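Local coordinates for LPXTG cell wall surface protein (Streptococcus gordonii, PDB 4IGB), which is a peptidoglycan-anchored surface protein of the streptococcal cell wall and probably acts as an adhesin, the chain here comprising its N-terminal N1 and N2 domains, at residues Ile5-Asp10 / Leu210-Asn215; Gln37-Asn42 / Glu56-Thr61; Thr165-Tyr170 / Asn253-Asn258; Leu195-Tyr200 / Glu265-Val270. All blocks are in the same frame, centred on the assembly; numbering follows the deposited sequence.

Contact 1: residues Ile5-Asp10 / Leu210-Asn215; sequences IKNGTD and LRLMNN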
loop_
_atom_site.group_PDB
_atom_site.type_symbol
_atom_site.label_atom_id
_atom_site.label_comp_id
_atom_site.label_asym_id
_atom_site.label_seq_id
_atom_site.Cartn_x
_atom_site.Cartn_y
_atom_site.Cartn_z
ATOM N N ILE D 5 -15.488 4.433 0.435
ATOM C CA ILE D 5 -15.898 5.362 -0.608
ATOM C C ILE D 5 -16.266 4.611 -1.875
ATOM O O ILE D 5 -15.532 3.722 -2.308
ATOM C CB ILE D 5 -14.756 6.325 -0.987
ATOM C CG1 ILE D 5 -14.214 7.059 0.241
ATOM C CG2 ILE D 5 -15.223 7.311 -2.058
ATOM C CD1 ILE D 5 -15.188 8.013 0.839
ATOM N N LYS D 6 -17.406 4.961 -2.465
ATOM C CA LYS D 6 -17.735 4.478 -3.795
ATOM C C LYS D 6 -18.070 5.684 -4.664
ATOM O O LYS D 6 -19.051 6.385 -4.414
ATOM C CB LYS D 6 -18.906 3.496 -3.764
ATOM C CG LYS D 6 -19.263 2.964 -5.147
ATOM C CD LYS D 6 -20.445 1.986 -5.126
ATOM C CE LYS D 6 -20.042 0.631 -4.571
ATOM N NZ LYS D 6 -21.063 -0.447 -4.829
ATOM N N ASN D 7 -17.253 5.928 -5.685
ATOM C CA ASN D 7 -17.437 7.113 -6.506
ATOM C C ASN D 7 -16.854 6.923 -7.893
ATOM O O ASN D 7 -16.443 5.811 -8.263
ATOM C CB ASN D 7 -16.819 8.338 -5.827
ATOM C CG ASN D 7 -15.302 8.294 -5.812
ATOM O OD1 ASN D 7 -14.682 7.537 -6.559
ATOM N ND2 ASN D 7 -14.697 9.125 -4.973
ATOM N N GLY D 8 -16.807 8.013 -8.650
ATOM C CA GLY D 8 -16.414 7.961 -10.052
ATOM C C GLY D 8 -14.929 7.823 -10.336
ATOM O O GLY D 8 -14.528 7.725 -11.501
ATOM N N THR D 9 -14.111 7.792 -9.287
ATOM C CA THR D 9 -12.657 7.728 -9.457
ATOM C C THR D 9 -12.214 6.505 -10.228
ATOM O O THR D 9 -12.639 5.394 -9.938
ATOM C CB THR D 9 -11.917 7.760 -8.106
ATOM O OG1 THR D 9 -11.972 9.086 -7.571
ATOM C CG2 THR D 9 -10.469 7.361 -8.297
ATOM N N ASP D 10 -11.356 6.725 -11.218
ATOM C CA ASP D 10 -10.831 5.653 -12.045
ATOM C C ASP D 10 -9.622 5.028 -11.359
ATOM O O ASP D 10 -8.525 5.594 -11.352
ATOM C CB ASP D 10 -10.427 6.200 -13.419
ATOM C CG ASP D 10 -9.873 5.130 -14.346
ATOM O OD1 ASP D 10 -9.712 3.967 -13.921
ATOM O OD2 ASP D 10 -9.582 5.461 -15.515
ATOM N N LEU D 210 -9.006 3.496 4.696
ATOM C CA LEU D 210 -9.852 3.929 3.602
ATOM C C LEU D 210 -9.963 2.837 2.550
ATOM O O LEU D 210 -8.971 2.240 2.132
ATOM C CB LEU D 210 -9.330 5.240 3.012
ATOM C CG LEU D 210 -10.216 6.039 2.041
ATOM C CD1 LEU D 210 -9.728 7.478 1.927
ATOM C CD2 LEU D 210 -10.225 5.374 0.690
ATOM N N ARG D 211 -11.192 2.543 2.160
ATOM C CA ARG D 211 -11.433 1.573 1.104
ATOM C C ARG D 211 -12.164 2.253 -0.050
ATOM O O ARG D 211 -13.276 2.741 0.121
ATOM C CB ARG D 211 -12.251 0.395 1.618
ATOM C CG ARG D 211 -12.565 -0.639 0.535
ATOM C CD ARG D 211 -14.057 -0.936 0.478
ATOM N NE ARG D 211 -14.824 0.186 -0.055
ATOM C CZ ARG D 211 -16.121 0.119 -0.350
ATOM N NH1 ARG D 211 -16.787 -1.009 -0.142
ATOM N NH2 ARG D 211 -16.751 1.175 -0.850
ATOM N N LEU D 212 -11.533 2.269 -1.218
ATOM C CA LEU D 212 -12.091 2.930 -2.389
ATOM C C LEU D 212 -12.600 1.931 -3.404
ATOM O O LEU D 212 -11.883 1.011 -3.779
ATOM C CB LEU D 212 -11.029 3.782 -3.069
ATOM C CG LEU D 212 -11.456 4.461 -4.377
ATOM C CD1 LEU D 212 -12.503 5.568 -4.105
ATOM C CD2 LEU D 212 -10.237 5.031 -5.079
ATOM N N MET D 213 -13.842 2.129 -3.842
ATOM C CA MET D 213 -14.385 1.449 -5.007
ATOM C C MET D 213 -14.783 2.463 -6.057
ATOM O O MET D 213 -15.175 3.592 -5.740
ATOM C CB MET D 213 -15.631 0.649 -4.640
ATOM C CG MET D 213 -15.346 -0.669 -3.953
ATOM S SD MET D 213 -16.885 -1.517 -3.602
ATOM C CE MET D 213 -16.227 -3.055 -2.896
ATOM N N ASN D 214 -14.692 2.045 -7.310
ATOM C CA ASN D 214 -15.344 2.762 -8.384
ATOM C C ASN D 214 -16.843 2.408 -8.374
ATOM O O ASN D 214 -17.232 1.347 -7.866
ATOM C CB ASN D 214 -14.683 2.396 -9.718
ATOM C CG ASN D 214 -15.381 3.026 -10.908
ATOM O OD1 ASN D 214 -16.207 2.388 -11.553
ATOM N ND2 ASN D 214 -15.049 4.285 -11.205
ATOM N N ASN D 215 -17.675 3.300 -8.920
ATOM C CA ASN D 215 -19.128 3.091 -9.056
ATOM C C ASN D 215 -19.564 1.791 -9.740
ATOM O O ASN D 215 -20.660 1.303 -9.489
ATOM C CB ASN D 215 -19.759 4.259 -9.837
ATOM C CG ASN D 215 -19.816 5.543 -9.028
ATOM O OD1 ASN D 215 -20.068 5.518 -7.829
ATOM N ND2 ASN D 215 -19.590 6.667 -9.686
HETATM O O HOH W 1 -16.629 6.007 -13.276
#

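Contact 2: residues Gln37-Asn42 / Glu56-Thr61; sequences QFHLSN and EMENFT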
loop_
_atom_site.group_PDB
_atom_site.type_symbol
_atom_site.label_atom_id
_atom_site.label_comp_id
_atom_site.label_asym_id
_atom_site.label_seq_id
_atom_site.Cartn_x
_atom_site.Cartn_y
_atom_site.Cartn_z
ATOM N N GLN D 37 10.890 -24.540 -4.106
ATOM C CA GLN D 37 11.185 -23.286 -4.770
ATOM C C GLN D 37 12.129 -23.494 -5.942
ATOM O O GLN D 37 13.158 -24.147 -5.813
ATOM C CB GLN D 37 11.822 -22.314 -3.791
ATOM C CG GLN D 37 12.499 -21.155 -4.459
ATOM C CD GLN D 37 13.266 -20.305 -3.475
ATOM O OE1 GLN D 37 13.329 -20.619 -2.286
ATOM N NE2 GLN D 37 13.852 -19.218 -3.963
ATOM N N PHE D 38 11.793 -22.918 -7.085
ATOM C CA PHE D 38 12.653 -23.063 -8.244
ATOM C C PHE D 38 12.443 -21.950 -9.248
ATOM O O PHE D 38 11.416 -21.264 -9.232
ATOM C CB PHE D 38 12.449 -24.431 -8.895
ATOM C CG PHE D 38 11.019 -24.726 -9.259
ATOM C CD1 PHE D 38 10.541 -24.451 -10.530
ATOM C CD2 PHE D 38 10.153 -25.281 -8.330
ATOM C CE1 PHE D 38 9.225 -24.732 -10.867
ATOM C CE2 PHE D 38 8.843 -25.553 -8.662
ATOM C CZ PHE D 38 8.379 -25.282 -9.929
ATOM N N HIS D 39 13.426 -21.783 -10.123
ATOM C CA HIS D 39 13.415 -20.723 -11.112
ATOM C C HIS D 39 12.899 -21.257 -12.434
ATOM O O HIS D 39 13.154 -22.401 -12.799
ATOM C CB HIS D 39 14.828 -20.162 -11.283
ATOM C CG HIS D 39 14.873 -18.831 -11.965
ATOM N ND1 HIS D 39 14.827 -17.639 -11.274
ATOM C CD2 HIS D 39 14.955 -18.503 -13.277
ATOM C CE1 HIS D 39 14.885 -16.634 -12.130
ATOM N NE2 HIS D 39 14.960 -17.132 -13.353
ATOM N N LEU D 40 12.146 -20.430 -13.140
ATOM C CA LEU D 40 11.667 -20.779 -14.464
ATOM C C LEU D 40 11.982 -19.622 -15.401
ATOM O O LEU D 40 11.949 -18.457 -15.005
ATOM C CB LEU D 40 10.158 -21.046 -14.452
ATOM C CG LEU D 40 9.614 -22.279 -13.734
ATOM C CD1 LEU D 40 8.106 -22.176 -13.636
ATOM C CD2 LEU D 40 10.006 -23.562 -14.460
ATOM N N SER D 41 12.284 -19.954 -16.647
ATOM C CA SER D 41 12.600 -18.957 -17.644
ATOM C C SER D 41 11.641 -19.140 -18.828
ATOM O O SER D 41 11.665 -20.159 -19.510
ATOM C CB SER D 41 14.074 -19.095 -18.049
ATOM O OG SER D 41 14.420 -18.203 -19.088
ATOM N N ASN D 42 10.782 -18.150 -19.045
ATOM C CA ASN D 42 9.694 -18.258 -20.015
ATOM C C ASN D 42 8.842 -19.492 -19.751
ATOM O O ASN D 42 8.800 -20.409 -20.574
ATOM C CB ASN D 42 10.221 -18.284 -21.454
ATOM C CG ASN D 42 11.239 -17.191 -21.728
ATOM O OD1 ASN D 42 11.099 -16.058 -21.270
ATOM N ND2 ASN D 42 12.279 -17.536 -22.478
ATOM N N GLU D 56 11.457 -14.107 -16.683
ATOM C CA GLU D 56 12.088 -14.915 -15.644
ATOM C C GLU D 56 11.184 -14.961 -14.424
ATOM O O GLU D 56 10.561 -13.961 -14.069
ATOM C CB GLU D 56 13.447 -14.329 -15.257
ATOM C CG GLU D 56 14.462 -14.303 -16.401
ATOM C CD GLU D 56 14.738 -15.690 -16.979
ATOM O OE1 GLU D 56 14.856 -16.662 -16.199
ATOM O OE2 GLU D 56 14.830 -15.808 -18.216
ATOM N N MET D 57 11.122 -16.113 -13.772
ATOM C CA MET D 57 10.190 -16.310 -12.662
ATOM C C MET D 57 10.811 -17.113 -11.522
ATOM O O MET D 57 11.549 -18.067 -11.756
ATOM C CB MET D 57 8.919 -17.013 -13.162
ATOM C CG MET D 57 7.997 -17.557 -12.063
ATOM S SD MET D 57 6.536 -18.444 -12.689
ATOM C CE MET D 57 5.535 -17.076 -13.302
ATOM N N GLU D 58 10.512 -16.715 -10.289
ATOM C CA GLU D 58 10.831 -17.533 -9.126
ATOM C C GLU D 58 9.523 -18.151 -8.665
ATOM O O GLU D 58 8.574 -17.445 -8.345
ATOM C CB GLU D 58 11.463 -16.688 -8.022
ATOM C CG GLU D 58 12.178 -17.490 -6.951
ATOM C CD GLU D 58 13.347 -18.304 -7.478
ATOM O OE1 GLU D 58 13.899 -17.978 -8.556
ATOM O OE2 GLU D 58 13.715 -19.289 -6.803
ATOM N N ASN D 59 9.451 -19.472 -8.681
ATOM C CA ASN D 59 8.182 -20.155 -8.460
ATOM C C ASN D 59 8.208 -20.958 -7.177
ATOM O O ASN D 59 9.236 -21.521 -6.823
ATOM C CB ASN D 59 7.853 -21.067 -9.643
ATOM C CG ASN D 59 6.398 -21.472 -9.671
ATOM O OD1 ASN D 59 6.066 -22.575 -10.096
ATOM N ND2 ASN D 59 5.518 -20.579 -9.228
ATOM N N PHE D 60 7.073 -20.997 -6.486
ATOM C CA PHE D 60 6.965 -21.665 -5.197
ATOM C C PHE D 60 5.741 -22.555 -5.158
ATOM O O PHE D 60 4.626 -22.092 -5.386
ATOM C CB PHE D 60 6.851 -20.650 -4.059
ATOM C CG PHE D 60 8.027 -19.749 -3.937
ATOM C CD1 PHE D 60 8.948 -19.929 -2.915
ATOM C CD2 PHE D 60 8.211 -18.704 -4.832
ATOM C CE1 PHE D 60 10.039 -19.093 -2.796
ATOM C CE2 PHE D 60 9.292 -17.862 -4.717
ATOM C CZ PHE D 60 10.207 -18.053 -3.699
ATOM N N THR D 61 5.958 -23.829 -4.845
ATOM C CA THR D 61 4.892 -24.811 -4.757
ATOM C C THR D 61 5.004 -25.583 -3.432
ATOM O O THR D 61 6.063 -25.575 -2.786
ATOM C CB THR D 61 4.969 -25.783 -5.941
ATOM O OG1 THR D 61 6.033 -26.720 -5.725
ATOM C CG2 THR D 61 5.243 -25.015 -7.234
HETATM O O HOH W 2 13.173 -14.576 -20.094
#

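Contact 3: residues Thr165-Tyr170 / Asn253-Asn258; sequences TAEIRY and NSNSMN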
loop_
_atom_site.group_PDB
_atom_site.type_symbol
_atom_site.label_atom_id
_atom_site.label_comp_id
_atom_site.label_asym_id
_atom_site.label_seq_id
_atom_site.Cartn_x
_atom_site.Cartn_y
_atom_site.Cartn_z
ATOM N N THR D 165 0.816 -11.566 5.313
ATOM C CA THR D 165 1.039 -10.265 5.921
ATOM C C THR D 165 2.106 -9.536 5.129
ATOM O O THR D 165 3.176 -10.087 4.861
ATOM C CB THR D 165 1.446 -10.366 7.412
ATOM O OG1 THR D 165 0.394 -10.993 8.157
ATOM C CG2 THR D 165 1.684 -8.981 7.990
ATOM N N ALA D 166 1.797 -8.306 4.729
ATOM C CA ALA D 166 2.714 -7.490 3.965
ATOM C C ALA D 166 3.054 -6.277 4.810
ATOM O O ALA D 166 2.197 -5.735 5.490
ATOM C CB ALA D 166 2.079 -7.068 2.637
ATOM N N GLU D 167 4.315 -5.866 4.778
ATOM C CA GLU D 167 4.777 -4.760 5.602
ATOM C C GLU D 167 5.833 -4.004 4.836
ATOM O O GLU D 167 6.656 -4.611 4.171
ATOM C CB GLU D 167 5.397 -5.271 6.911
ATOM C CG GLU D 167 5.666 -4.165 7.924
ATOM C CD GLU D 167 6.458 -4.651 9.129
ATOM O OE1 GLU D 167 7.014 -5.768 9.063
ATOM O OE2 GLU D 167 6.522 -3.913 10.137
ATOM N N ILE D 168 5.806 -2.678 4.920
ATOM C CA ILE D 168 6.921 -1.887 4.434
ATOM C C ILE D 168 7.598 -1.236 5.625
ATOM O O ILE D 168 6.934 -0.891 6.606
ATOM C CB ILE D 168 6.478 -0.838 3.418
ATOM C CG1 ILE D 168 5.357 0.037 3.989
ATOM C CG2 ILE D 168 6.003 -1.529 2.147
ATOM C CD1 ILE D 168 4.819 1.074 2.959
ATOM N N ARG D 169 8.921 -1.099 5.544
ATOM C CA ARG D 169 9.718 -0.557 6.636
ATOM C C ARG D 169 10.844 0.313 6.117
ATOM O O ARG D 169 11.454 0.004 5.094
ATOM C CB ARG D 169 10.355 -1.688 7.443
ATOM C CG ARG D 169 9.424 -2.434 8.365
ATOM C CD ARG D 169 10.250 -3.275 9.339
ATOM N NE ARG D 169 9.862 -4.681 9.284
ATOM C CZ ARG D 169 10.597 -5.690 9.749
ATOM N NH1 ARG D 169 11.782 -5.458 10.312
ATOM N NH2 ARG D 169 10.145 -6.934 9.647
ATOM N N TYR D 170 11.136 1.394 6.829
ATOM C CA TYR D 170 12.373 2.118 6.580
ATOM C C TYR D 170 13.537 1.179 6.893
ATOM O O TYR D 170 13.619 0.638 7.993
ATOM C CB TYR D 170 12.454 3.368 7.460
ATOM C CG TYR D 170 11.506 4.481 7.055
ATOM C CD1 TYR D 170 11.431 4.915 5.735
ATOM C CD2 TYR D 170 10.674 5.080 7.989
ATOM C CE1 TYR D 170 10.561 5.931 5.361
ATOM C CE2 TYR D 170 9.802 6.103 7.627
ATOM C CZ TYR D 170 9.747 6.520 6.314
ATOM O OH TYR D 170 8.879 7.530 5.959
ATOM N N ASN D 253 -4.203 1.574 7.966
ATOM C CA ASN D 253 -3.959 2.428 9.123
ATOM C C ASN D 253 -2.483 2.457 9.487
ATOM O O ASN D 253 -2.058 3.272 10.304
ATOM C CB ASN D 253 -4.743 1.939 10.345
ATOM C CG ASN D 253 -6.182 2.401 10.337
ATOM O OD1 ASN D 253 -7.039 1.778 10.949
ATOM N ND2 ASN D 253 -6.451 3.501 9.643
ATOM N N SER D 254 -1.701 1.565 8.882
ATOM C CA SER D 254 -0.298 1.433 9.253
ATOM C C SER D 254 0.557 1.061 8.046
ATOM O O SER D 254 0.105 1.154 6.909
ATOM C CB SER D 254 -0.148 0.377 10.357
ATOM O OG SER D 254 -0.390 -0.922 9.841
ATOM N N ASN D 255 1.791 0.637 8.306
ATOM C CA ASN D 255 2.730 0.222 7.266
ATOM C C ASN D 255 2.549 -1.243 6.927
ATOM O O ASN D 255 3.356 -1.842 6.228
ATOM C CB ASN D 255 4.176 0.469 7.706
ATOM C CG ASN D 255 4.517 -0.211 9.038
ATOM O OD1 ASN D 255 3.741 -0.167 9.995
ATOM N ND2 ASN D 255 5.685 -0.835 9.098
ATOM N N SER D 256 1.457 -1.813 7.407
ATOM C CA SER D 256 1.274 -3.240 7.315
ATOM C C SER D 256 -0.176 -3.614 6.973
ATOM O O SER D 256 -1.107 -2.849 7.212
ATOM C CB SER D 256 1.693 -3.871 8.650
ATOM O OG SER D 256 1.523 -5.265 8.616
ATOM N N MET D 257 -0.363 -4.807 6.436
ATOM C CA MET D 257 -1.703 -5.306 6.177
ATOM C C MET D 257 -1.714 -6.832 6.169
ATOM O O MET D 257 -0.916 -7.473 5.479
ATOM C CB MET D 257 -2.234 -4.758 4.843
ATOM C CG MET D 257 -3.733 -4.893 4.675
ATOM S SD MET D 257 -4.396 -4.051 3.207
ATOM C CE MET D 257 -4.269 -2.347 3.743
ATOM N N ASN D 258 -2.621 -7.407 6.944
ATOM C CA ASN D 258 -2.849 -8.845 6.918
ATOM C C ASN D 258 -3.991 -9.124 5.958
ATOM O O ASN D 258 -5.155 -8.863 6.281
ATOM C CB ASN D 258 -3.190 -9.363 8.325
ATOM C CG ASN D 258 -3.274 -10.893 8.397
ATOM O OD1 ASN D 258 -2.942 -11.600 7.440
ATOM N ND2 ASN D 258 -3.721 -11.404 9.540
#

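Contact 4: residues Leu195-Tyr200 / Glu265-Val270; sequences LKETFY and ETCSAV. With NA (sodium ion), chain V.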
loop_
_atom_site.group_PDB
_atom_site.type_symbol
_atom_site.label_atom_id
_atom_site.label_comp_id
_atom_site.label_asym_id
_atom_site.label_seq_id
_atom_site.Cartn_x
_atom_site.Cartn_y
_atom_site.Cartn_z
ATOM N N LEU D 195 -16.956 -22.337 -6.990
ATOM C CA LEU D 195 -15.933 -21.742 -6.141
ATOM C C LEU D 195 -15.724 -20.338 -6.676
ATOM O O LEU D 195 -15.755 -20.136 -7.882
ATOM C CB LEU D 195 -14.621 -22.530 -6.218
ATOM C CG LEU D 195 -14.502 -23.889 -5.521
ATOM C CD1 LEU D 195 -13.055 -24.375 -5.572
ATOM C CD2 LEU D 195 -14.982 -23.809 -4.068
ATOM N N LYS D 196 -15.512 -19.373 -5.788
ATOM C CA LYS D 196 -15.348 -17.987 -6.194
ATOM C C LYS D 196 -14.021 -17.407 -5.717
ATOM O O LYS D 196 -13.691 -17.474 -4.538
ATOM C CB LYS D 196 -16.504 -17.146 -5.656
ATOM C CG LYS D 196 -17.867 -17.576 -6.189
ATOM C CD LYS D 196 -18.978 -17.285 -5.192
ATOM C CE LYS D 196 -20.342 -17.556 -5.816
ATOM N NZ LYS D 196 -21.451 -17.374 -4.840
ATOM N N GLU D 197 -13.273 -16.825 -6.649
ATOM C CA GLU D 197 -12.046 -16.121 -6.321
ATOM C C GLU D 197 -12.338 -15.026 -5.296
ATOM O O GLU D 197 -13.316 -14.278 -5.420
ATOM C CB GLU D 197 -11.426 -15.532 -7.580
ATOM C CG GLU D 197 -10.092 -14.874 -7.342
ATOM C CD GLU D 197 -9.479 -14.339 -8.616
ATOM O OE1 GLU D 197 -10.204 -14.261 -9.633
ATOM O OE2 GLU D 197 -8.267 -14.005 -8.601
ATOM N N THR D 198 -11.496 -14.937 -4.274
ATOM C CA THR D 198 -11.807 -14.102 -3.129
ATOM C C THR D 198 -10.573 -13.424 -2.586
ATOM O O THR D 198 -9.546 -14.060 -2.399
ATOM C CB THR D 198 -12.426 -14.948 -2.010
ATOM O OG1 THR D 198 -13.605 -15.578 -2.504
ATOM C CG2 THR D 198 -12.791 -14.098 -0.790
ATOM N N PHE D 199 -10.677 -12.121 -2.338
ATOM C CA PHE D 199 -9.615 -11.389 -1.672
ATOM C C PHE D 199 -10.145 -10.937 -0.340
ATOM O O PHE D 199 -11.295 -10.527 -0.243
ATOM C CB PHE D 199 -9.191 -10.166 -2.482
ATOM C CG PHE D 199 -8.180 -9.303 -1.780
ATOM C CD1 PHE D 199 -8.589 -8.216 -1.022
ATOM C CD2 PHE D 199 -6.821 -9.586 -1.874
ATOM C CE1 PHE D 199 -7.661 -7.421 -0.366
ATOM C CE2 PHE D 199 -5.883 -8.804 -1.232
ATOM C CZ PHE D 199 -6.302 -7.712 -0.475
ATOM N N TYR D 200 -9.324 -11.012 0.700
ATOM C CA TYR D 200 -9.788 -10.550 1.999
ATOM C C TYR D 200 -8.735 -9.879 2.846
ATOM O O TYR D 200 -7.536 -9.974 2.576
ATOM C CB TYR D 200 -10.475 -11.666 2.790
ATOM C CG TYR D 200 -9.624 -12.861 3.181
ATOM C CD1 TYR D 200 -8.921 -12.887 4.388
ATOM C CD2 TYR D 200 -9.580 -13.993 2.376
ATOM C CE1 TYR D 200 -8.174 -14.006 4.763
ATOM C CE2 TYR D 200 -8.834 -15.109 2.744
ATOM C CZ TYR D 200 -8.137 -15.107 3.935
ATOM O OH TYR D 200 -7.408 -16.222 4.280
ATOM N N GLU D 265 -10.651 -23.830 -8.529
ATOM C CA GLU D 265 -9.873 -24.995 -8.926
ATOM C C GLU D 265 -8.647 -24.597 -9.775
ATOM O O GLU D 265 -7.675 -25.346 -9.872
ATOM C CB GLU D 265 -10.755 -25.993 -9.687
ATOM C CG GLU D 265 -11.371 -25.431 -10.966
ATOM C CD GLU D 265 -12.114 -26.483 -11.769
ATOM O OE1 GLU D 265 -12.278 -27.618 -11.259
ATOM O OE2 GLU D 265 -12.531 -26.180 -12.909
ATOM N N THR D 266 -8.696 -23.412 -10.376
ATOM C CA THR D 266 -7.578 -22.921 -11.178
ATOM C C THR D 266 -7.642 -21.400 -11.421
ATOM O O THR D 266 -8.211 -20.944 -12.409
ATOM C CB THR D 266 -7.480 -23.685 -12.525
ATOM O OG1 THR D 266 -6.417 -23.143 -13.320
ATOM C CG2 THR D 266 -8.789 -23.602 -13.304
ATOM N N CYS D 267 -7.067 -20.611 -10.514
ATOM C CA CYS D 267 -6.931 -19.175 -10.763
ATOM C C CYS D 267 -5.860 -18.543 -9.876
ATOM O O CYS D 267 -5.368 -19.151 -8.922
ATOM C CB CYS D 267 -8.274 -18.446 -10.583
ATOM S SG CYS D 267 -8.745 -18.152 -8.861
ATOM N N SER D 268 -5.504 -17.309 -10.197
ATOM C CA SER D 268 -4.506 -16.596 -9.430
ATOM C C SER D 268 -4.743 -15.109 -9.600
ATOM O O SER D 268 -5.360 -14.684 -10.575
ATOM C CB SER D 268 -3.106 -16.948 -9.929
ATOM O OG SER D 268 -2.910 -16.480 -11.255
ATOM N N ALA D 269 -4.251 -14.329 -8.647
ATOM C CA ALA D 269 -4.300 -12.886 -8.740
ATOM C C ALA D 269 -2.888 -12.331 -8.637
ATOM O O ALA D 269 -1.981 -13.002 -8.135
ATOM C CB ALA D 269 -5.169 -12.320 -7.652
ATOM N N VAL D 270 -2.707 -11.100 -9.115
ATOM C CA VAL D 270 -1.403 -10.467 -9.134
ATOM C C VAL D 270 -1.479 -9.214 -8.283
ATOM O O VAL D 270 -2.490 -8.517 -8.305
ATOM C CB VAL D 270 -1.001 -10.125 -10.578
ATOM C CG1 VAL D 270 0.331 -9.428 -10.616
ATOM C CG2 VAL D 270 -0.969 -11.394 -11.402
HETATM NA NA NA V . -7.788 -13.238 -11.252
#

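Contact 1: residues Ile5-Asp10 / Leu210-Asn215
Two donors from the 210-215 segment grip the carbonyl oxygen of Ile-5. The backbone N of Met-213 bonds to Ile-5 O at 2.8 Å, nearly head-on, while Arg-211 NH2 reaches the same Ile-5 O at 3.2 Å from well above the carbonyl plane. Met-213 SD lies over one face of the guanidinium, offset toward its rim, and Arg-211 NH1 bonds to Gln-221. Ile-5 N returns a bond to Arg-211 O, and Asn-7 N one to Met-213 O. These backbone bonds pair strand 3-7 in parallel with strand 208-214; strand 3-7 is the outermost strand of a small mixed sheet. On one face Ile-5 CG2 packs on Leu-212 CD1 at 3.8 Å; on the other Lys-6 CE rests against Met-213 SD at 3.9 Å. Beyond the strands the chain turns through an Asx turn, in which Asn-7 OD1 accepts from Thr-9 N at 2.8 Å. Asn-214 has CG opposite its own backbone N (chi1 176°), which carries the amide across to the turn, where Asn-214 ND2 donates to Thr-9 O at 2.9 Å with the acceptor in the amide plane. A water accepts from Asn-214 ND2 and donates to Gly-8 O. Asn-214 OD1 is taken by Ala-216 N. Backbone pairing continues to Asn-215 N, which donates to Asn-7 O at 2.9 Å, and the Asn-214 amide adds to it, joining the turn to strand 208-214.

Contact 2: residues Gln37-Asn42 / Glu56-Thr61
Glu-56 meets two residues of strand 35-41 through separate carboxylate oxygens. Glu-56 OE2 accepts from Ser-41 OG at 2.6 Å on the syn side, whereas Glu-56 OE1 offers its anti lone pair to His-39 NE2 at 2.9 Å, with ring and carboxylate only 10° from coplanar. A bend at chi2 (-58°) folds the glutamate back over its neighbour strand, and a water links Glu-56 OE2 to Asn-42 OD1. Met-57 pairs with Leu-40 through two backbone bonds; Met-57 O also lies over one face of the His-39 ring, near the rim, and Met-57 SD is 4.2 Å from Leu-40 CD1. Strands 35-41 and 56-63 are antiparallel neighbours at the edge of a six-stranded sheet, strand 35-41 being outermost and strand 123-130 flanking strand 56-63 on its other side. Glu-58 then takes the second imidazole nitrogen, Glu-58 OE1 receiving His-39 ND1 at 2.9 Å, and Glu-58 OE2 accepts from Gln-37 NE2 at 2.8 Å. Held by a carboxylate at each nitrogen, the imidazole is fixed in rotation and would probably favour the protonated form. On the reverse face, Asn-59 lays CB over the Phe-38 ring near the rim while its ND2 bonds to Glu-125; His-150 stacks on that phenylalanine. Phe-60 lies alongside Gln-37, whose amide is 29° from the ring plane, with Phe-60 CE1 3.5 Å from Gln-37 CD. Finally, Thr-61 CG2 touches Phe-38 CE2 at 3.9 Å.

Contact 3: residues Thr165-Tyr170 / Asn253-Asn258
Ala-166 and Met-257 form a hydrogen-bonded pair where strands 158-170 and 256-262 run antiparallel in the eight-stranded sheet of the N-terminal domain. Ala-166 N bonds to Met-257 O, and Met-257 N to Ala-166 O, each at 2.9 Å. This is the buried side: Ala-166 and Ile-168 pack on Leu-273 and Ile-275 of strand 268-275, and Ile-168 CG1 comes within 3.5 Å of Asn-255 O, the acceptor for Ile-168 N.

The other face, bearing Thr-165, Glu-167, Ser-256 and Asn-258, is partly exposed and more loosely joined. Glu-167 CG passes Ser-256 CB at 4.0 Å, and the Glu-167 carboxylate is engaged mainly by its own strand, in a salt bridge with Arg-169 NE, whose guanidinium also makes a cation-pi contact with Tyr-96. Thr-165 OG1 turns to Asn-100 on the neighbouring strand 91-106.

Where regular pairing ends, Asn-255 adds its side chain to its backbone bond. With chi1 at 55°, the side chain is tucked over its own backbone, and the amide reaches the facing strand. A weak bond joins Asn-255 ND2 to Glu-167 OE2 at 3.4 Å; much firmer is Asn-255 ND2 to Ile-168 O, at 2.8 Å, with that oxygen in the amide plane.

Contact 4: residues Leu195-Tyr200 / Glu265-Val270
Glu-197 OE2 and Ser-268 O bind one sodium ion, at 2.8 and 2.9 Å respectively, and so join the residue just before strand 198-202 to the first residue of strand 268-275, two strands that belong to different sheets of the N-terminal domain. Asp-186 O supplies a third ligand. As neighbouring ligands of the ion, Glu-197 OE2 and Ser-268 O lie 3.6 Å apart.

The glutamate reaches the ion on an extended chain (chi1 -176°, chi2 178°). In the second shell, Tyr-261 OH bonds to Glu-197 OE2, while OE1 receives the backbone N atoms of Asp-188 and Ala-189, which together fix the carboxylate. Ser-268 turns its hydroxyl to Glu-139 and leaves its carbonyl for the metal. The Ala-269 methyl, CB, lies 3.7 Å from Glu-197 OE2. Along the aliphatic part of the glutamate, Cys-267 SG packs 3.9 Å from Glu-197 CG. Farther out, Leu-195 CD1 touches the backbone N of Glu-265 at 3.8 Å.

In the fold
All four contacts belong to the N-terminal domain, whereas the N2 domain follows later in the chain. Contacts 3 and 4 are the most closely related: strands 256-262 and 198-202 are neighbours in the eight-stranded sheet, and the nearest atoms of the two contacts are about 5 Å apart. Contact 4 also reaches strand 268-275 of the six-stranded sheet, whose far edge holds contact 2, with centres about 20 Å apart. Contact 1 occupies a separate small sheet, its centre about 35 Å from that of contact 2. Along the chain, contact 2 closes locally before contacts 3 and 4 open, while contacts 1, 3 and 4 interleave, tying sequence-distant strands into one domain.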